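Local atomic coordinates of HcgC (Methanococcus maripaludis S2, PDB entry 5O4M), a protein that probably transfers a methyl group from S-adenosyl-L-methionine to a pyridinol precursor during biosynthesis of the FeGP cofactor. Residues T12-K17 / M227-V232; E66-V71 / D84-M89. All blocks are in the same frame, centred on the assembly; numbering follows the deposited sequence.

Contact 1 (T12-K17 / M227-V232); sequences TRSKIK and MSAITV
S228 OG reaches the carbonyl of S14 with a short bond of 2.6 Å between S228 OG and S14 O, in the carbonyl plane and on a lone pair. The ammonium of K17 spans both atoms, with NZ 2.8 Å from S228 OG and giving a second bond to S14 O; a bend at chi2 (-48°) folds the lysine chain back over the backbone of S228. S14 OG, with chi1 at 69°, stands between its own N and carbonyl carbon, takes the N-H of I230 and donates to I16 O, which also receives a straight bond from A229 N (3.0 Å between A229 N and I16 O). This largely buried hydrogen-bond network follows the antiparallel pairs T12/V232 and R13/T231: S14 N meets I230 O at 2.8 Å just past the strand end, and K17 then bridges S228 with the register shifted by one.

R13 is the loose, exposed part, its NH1 3.3 Å from M227 CE. Neighbouring T231 is buried, its OG1 bonded to N204. At the T12/V232 end, water 1 joins T12 OG1 to V232 O.

Were K17 an alanine, S14 O and S228 OG would probably lose their shared ammonium, and the S228 backbone its aliphatic cover. With two donors on each of S14 O and I16 O, the chemistry implies that hydroxyls and one lysine take over where regular strand pairing stops, just before helix 18-37.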
loop_
_atom_site.group_PDB
_atom_site.type_symbol
_atom_site.label_atom_id
_atom_site.label_comp_id
_atom_site.label_asym_id
_atom_site.label_seq_id
_atom_site.Cartn_x
_atom_site.Cartn_y
_atom_site.Cartn_z
ATOM N N THR A 12 16.934 8.000 -14.884
ATOM C CA THR A 12 15.888 8.462 -15.769
ATOM C C THR A 12 15.055 9.503 -15.079
ATOM O O THR A 12 14.474 9.234 -14.034
ATOM C CB THR A 12 15.015 7.257 -16.196
ATOM O OG1 THR A 12 15.863 6.245 -16.737
ATOM C CG2 THR A 12 13.949 7.627 -17.215
ATOM N N ARG A 13 15.003 10.690 -15.660
ATOM C CA ARG A 13 14.225 11.795 -15.132
ATOM C C ARG A 13 12.957 11.806 -15.955
ATOM O O ARG A 13 13.038 11.768 -17.172
ATOM C CB ARG A 13 14.972 13.139 -15.254
ATOM C CG ARG A 13 16.083 13.309 -14.254
ATOM C CD ARG A 13 17.222 14.220 -14.691
ATOM N NE ARG A 13 16.858 15.213 -15.723
ATOM C CZ ARG A 13 16.630 16.516 -15.538
ATOM N NH1 ARG A 13 16.717 17.055 -14.322
ATOM N NH2 ARG A 13 16.310 17.291 -16.567
ATOM N N SER A 14 11.777 11.827 -15.319
ATOM C CA SER A 14 10.522 11.817 -16.071
ATOM C C SER A 14 10.338 13.038 -16.984
ATOM O O SER A 14 10.730 14.162 -16.626
ATOM C CB SER A 14 9.323 11.727 -15.128
ATOM O OG SER A 14 9.162 12.910 -14.380
ATOM N N LYS A 15 9.748 12.810 -18.152
ATOM C CA LYS A 15 9.443 13.867 -19.140
ATOM C C LYS A 15 8.346 14.744 -18.525
ATOM O O LYS A 15 8.355 15.957 -18.678
ATOM C CB LYS A 15 8.974 13.263 -20.475
ATOM C CG LYS A 15 10.081 12.524 -21.183
ATOM C CD LYS A 15 9.618 11.897 -22.474
ATOM C CE LYS A 15 10.470 10.717 -22.900
ATOM N NZ LYS A 15 11.887 11.073 -23.229
ATOM N N ILE A 16 7.402 14.114 -17.819
ATOM C CA ILE A 16 6.319 14.813 -17.127
ATOM C C ILE A 16 6.953 15.611 -15.959
ATOM O O ILE A 16 7.680 15.064 -15.132
ATOM C CB ILE A 16 5.235 13.803 -16.654
ATOM C CG1 ILE A 16 4.414 13.335 -17.878
ATOM C CG2 ILE A 16 4.315 14.389 -15.559
ATOM C CD1 ILE A 16 3.502 12.081 -17.650
ATOM N N LYS A 17 6.687 16.895 -15.891
ATOM C CA LYS A 17 7.231 17.763 -14.855
ATOM C C LYS A 17 6.143 18.050 -13.949
ATOM O O LYS A 17 5.026 17.906 -14.354
ATOM C CB LYS A 17 7.783 19.090 -15.434
ATOM C CG LYS A 17 8.712 18.984 -16.589
ATOM C CD LYS A 17 9.787 17.983 -16.385
ATOM C CE LYS A 17 10.823 18.034 -17.486
ATOM N NZ LYS A 17 11.903 17.031 -17.265
ATOM N N MET A 227 10.793 21.037 -12.490
ATOM C CA MET A 227 11.512 19.825 -12.158
ATOM C C MET A 227 10.709 18.582 -12.621
ATOM O O MET A 227 9.478 18.579 -12.598
ATOM C CB MET A 227 11.700 19.809 -10.603
ATOM C CG MET A 227 12.835 18.954 -10.050
ATOM S SD MET A 227 14.450 19.536 -10.616
ATOM C CE MET A 227 14.931 18.025 -11.748
ATOM N N SER A 228 11.417 17.527 -13.046
ATOM C CA SER A 228 10.817 16.259 -13.445
ATOM C C SER A 228 10.072 15.807 -12.221
ATOM O O SER A 228 10.573 15.977 -11.098
ATOM C CB SER A 228 11.868 15.211 -13.776
ATOM O OG SER A 228 12.379 15.454 -15.060
ATOM N N ALA A 229 8.885 15.258 -12.395
ATOM C CA ALA A 229 8.157 14.818 -11.225
ATOM C C ALA A 229 8.889 13.679 -10.513
ATOM O O ALA A 229 8.870 13.607 -9.267
ATOM C CB ALA A 229 6.769 14.374 -11.616
ATOM N N ILE A 230 9.527 12.785 -11.286
ATOM C CA ILE A 230 10.222 11.632 -10.718
ATOM C C ILE A 230 11.544 11.352 -11.379
ATOM O O ILE A 230 11.703 11.559 -12.570
ATOM C CB ILE A 230 9.279 10.372 -10.827
ATOM C CG1 ILE A 230 8.017 10.539 -9.944
ATOM C CG2 ILE A 230 10.013 9.050 -10.458
ATOM C CD1 ILE A 230 6.917 9.573 -10.178
ATOM N N THR A 231 12.493 10.873 -10.580
ATOM C CA THR A 231 13.827 10.496 -11.004
ATOM C C THR A 231 13.999 9.062 -10.520
ATOM O O THR A 231 13.774 8.783 -9.353
ATOM C CB THR A 231 14.903 11.464 -10.517
ATOM O OG1 THR A 231 14.566 12.759 -11.011
ATOM C CG2 THR A 231 16.315 11.053 -11.010
ATOM N N VAL A 232 14.393 8.171 -11.401
ATOM C CA VAL A 232 14.561 6.763 -11.089
ATOM C C VAL A 232 15.950 6.253 -11.390
ATOM O O VAL A 232 16.518 6.606 -12.419
ATOM C CB VAL A 232 13.591 5.897 -11.942
ATOM C CG1 VAL A 232 13.502 4.477 -11.401
ATOM C CG2 VAL A 232 12.210 6.516 -12.052
HETATM O O HOH W 1 16.394 4.785 -14.539
#

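Contact 2 (E66-V71 / D84-M89); sequences EEVIIV and DGIKFM
Parallel strand pairing joins E66-V71 to D84-M89 at the edge of the seven-stranded mixed sheet, where strand 87-90 is the outermost within the chain and strand 65-72 its neighbour. I69, I70 and V71 lie opposite K87, F88 and M89. Three backbone bonds hold the register: K87 N to V68 O, I70 N to K87 O (2.7 Å) and M89 N to I70 O. The short strand axes are turned by 33°, a marked twist.

On one face, I70 sits between I86 and F88. Its CG1 packs on I86 CG2 at 3.9 Å, while its CG2 approaches the CD1 and CE1 corner of the phenylalanine ring obliquely, 3.6 Å from F88 CD1. V68 lies side by side with I86, and A58 of helix 54-61 covers V68, I70 and I86. On the other face, M89 brings both CG and CE to I69 CG2; a turn at the last torsion (chi3 -64°) folds M89 CE back to 3.8 Å from that methyl. L94 of helix 91-99 covers V71 and M89 there.

Toward the start of the strands the contact becomes polar. Water 2 accepts from V68 N and K87 NZ and donates to G85 O, at 2.6 Å from that oxygen, bridging the two segments before direct pairing begins. The aliphatic part of K87 crosses E67 at about a right angle, K87 CD lying 3.6 Å from E67 OE1; the other carboxylate oxygen of E67 bonds to Q44.

V71 touches the bound S-adenosyl-L-homocysteine, and D72, which binds that ligand, ends strand 65-72. Parallel strands with helices 54-61 and 91-99 on their two faces and the ligand at their C-terminal end are consistent with the Rossmann-like fold of this family.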
loop_
_atom_site.group_PDB
_atom_site.type_symbol
_atom_site.label_atom_id
_atom_site.label_comp_id
_atom_site.label_asym_id
_atom_site.label_seq_id
_atom_site.Cartn_x
_atom_site.Cartn_y
_atom_site.Cartn_z
ATOM N N GLU A 66 -16.820 39.490 -19.273
ATOM C CA GLU A 66 -16.262 40.769 -19.754
ATOM C C GLU A 66 -15.131 41.233 -18.873
ATOM O O GLU A 66 -14.088 41.640 -19.377
ATOM C CB GLU A 66 -17.347 41.846 -19.826
ATOM C CG GLU A 66 -18.466 41.504 -20.796
ATOM C CD GLU A 66 -19.581 42.519 -20.866
ATOM O OE1 GLU A 66 -19.464 43.586 -20.218
ATOM O OE2 GLU A 66 -20.583 42.236 -21.565
ATOM N N GLU A 67 -15.332 41.155 -17.560
ATOM C CA GLU A 67 -14.338 41.527 -16.564
ATOM C C GLU A 67 -14.155 40.344 -15.621
ATOM O O GLU A 67 -15.137 39.780 -15.150
ATOM C CB GLU A 67 -14.777 42.781 -15.784
ATOM C CG GLU A 67 -13.738 43.198 -14.743
ATOM C CD GLU A 67 -13.991 44.552 -14.120
ATOM O OE1 GLU A 67 -13.050 45.376 -14.063
ATOM O OE2 GLU A 67 -15.137 44.786 -13.678
ATOM N N VAL A 68 -12.902 39.965 -15.356
ATOM C CA VAL A 68 -12.562 38.850 -14.453
ATOM C C VAL A 68 -11.615 39.434 -13.414
ATOM O O VAL A 68 -10.548 39.964 -13.772
ATOM C CB VAL A 68 -11.943 37.626 -15.149
ATOM C CG1 VAL A 68 -11.603 36.554 -14.126
ATOM C CG2 VAL A 68 -12.883 37.062 -16.196
ATOM N N ILE A 69 -12.013 39.345 -12.129
ATOM C CA ILE A 69 -11.213 39.867 -11.021
ATOM C C ILE A 69 -10.787 38.759 -10.081
ATOM O O ILE A 69 -11.623 37.998 -9.589
ATOM C CB ILE A 69 -12.004 40.932 -10.242
ATOM C CG1 ILE A 69 -12.483 42.083 -11.158
ATOM C CG2 ILE A 69 -11.162 41.499 -9.087
ATOM C CD1 ILE A 69 -13.713 42.794 -10.670
ATOM N N ILE A 70 -9.490 38.672 -9.827
ATOM C CA ILE A 70 -8.959 37.688 -8.897
ATOM C C ILE A 70 -8.793 38.488 -7.600
ATOM O O ILE A 70 -8.247 39.581 -7.646
ATOM C CB ILE A 70 -7.595 37.082 -9.313
ATOM C CG1 ILE A 70 -7.825 35.865 -10.122
ATOM C CG2 ILE A 70 -6.701 36.738 -8.042
ATOM C CD1 ILE A 70 -8.098 34.571 -9.275
ATOM N N VAL A 71 -9.246 37.944 -6.465
ATOM C CA VAL A 71 -9.103 38.603 -5.167
ATOM C C VAL A 71 -8.265 37.657 -4.255
ATOM O O VAL A 71 -8.522 36.453 -4.202
ATOM C CB VAL A 71 -10.451 38.958 -4.501
ATOM C CG1 VAL A 71 -10.226 39.644 -3.147
ATOM C CG2 VAL A 71 -11.289 39.839 -5.408
ATOM N N ASP A 84 -2.648 39.389 -18.460
ATOM C CA ASP A 84 -2.923 40.775 -18.056
ATOM C C ASP A 84 -4.402 41.169 -18.146
ATOM O O ASP A 84 -4.772 42.223 -17.620
ATOM C CB ASP A 84 -2.062 41.768 -18.857
ATOM C CG ASP A 84 -0.578 41.557 -18.641
ATOM O OD1 ASP A 84 -0.051 42.058 -17.620
ATOM O OD2 ASP A 84 0.047 40.847 -19.468
ATOM N N GLY A 85 -5.230 40.346 -18.797
ATOM C CA GLY A 85 -6.659 40.604 -18.922
ATOM C C GLY A 85 -7.391 40.450 -17.599
ATOM O O GLY A 85 -8.473 40.998 -17.414
ATOM N N ILE A 86 -6.804 39.728 -16.665
ATOM C CA ILE A 86 -7.406 39.507 -15.357
ATOM C C ILE A 86 -6.956 40.632 -14.444
ATOM O O ILE A 86 -5.778 40.964 -14.425
ATOM C CB ILE A 86 -6.956 38.138 -14.767
ATOM C CG1 ILE A 86 -7.182 36.969 -15.754
ATOM C CG2 ILE A 86 -7.672 37.846 -13.439
ATOM C CD1 ILE A 86 -6.180 35.879 -15.574
ATOM N N LYS A 87 -7.886 41.191 -13.684
ATOM C CA LYS A 87 -7.606 42.257 -12.746
ATOM C C LYS A 87 -7.359 41.617 -11.392
ATOM O O LYS A 87 -8.044 40.675 -11.017
ATOM C CB LYS A 87 -8.769 43.268 -12.664
ATOM C CG LYS A 87 -8.734 44.331 -13.767
ATOM C CD LYS A 87 -9.799 44.153 -14.834
ATOM C CE LYS A 87 -9.404 44.699 -16.193
ATOM N NZ LYS A 87 -10.071 43.964 -17.307
ATOM N N PHE A 88 -6.377 42.136 -10.651
ATOM C CA PHE A 88 -6.045 41.625 -9.331
ATOM C C PHE A 88 -6.374 42.705 -8.296
ATOM O O PHE A 88 -6.057 43.862 -8.507
ATOM C CB PHE A 88 -4.554 41.249 -9.220
ATOM C CG PHE A 88 -4.188 40.692 -7.865
ATOM C CD1 PHE A 88 -4.304 39.345 -7.600
ATOM C CD2 PHE A 88 -3.752 41.527 -6.845
ATOM C CE1 PHE A 88 -3.983 38.838 -6.346
ATOM C CE2 PHE A 88 -3.435 41.018 -5.592
ATOM C CZ PHE A 88 -3.555 39.676 -5.352
ATOM N N MET A 89 -6.992 42.300 -7.181
ATOM C CA MET A 89 -7.351 43.162 -6.072
ATOM C C MET A 89 -7.004 42.438 -4.777
ATOM O O MET A 89 -7.328 41.262 -4.655
ATOM C CB MET A 89 -8.857 43.431 -6.040
ATOM C CG MET A 89 -9.351 44.272 -7.144
ATOM S SD MET A 89 -10.786 45.256 -6.643
ATOM C CE MET A 89 -11.951 44.043 -6.322
HETATM O O HOH W 2 -10.946 41.412 -16.665
#

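Overall arrangement
The two contacts belong to different sheets of one chain: contact 1 to the three-stranded antiparallel sheet, contact 2 to the edge of the seven-stranded mixed sheet. Their centres are 34 Å apart and their nearest atoms about 21 Å, with no touch between them. Contact 2 is nested in sequence inside the long loop closed by contact 1. It is the one beside the S-adenosyl-L-homocysteine site, the side chain of V71 lying about 5 Å from the bound ligand and that of F88 about 4 Å from the side chain of D72. Contact 1 lies away from the residues that bind this ligand, yet the side chain of V232 is about 11 Å from a bound pyridinol, and T231 packs on Y207 of the second subunit.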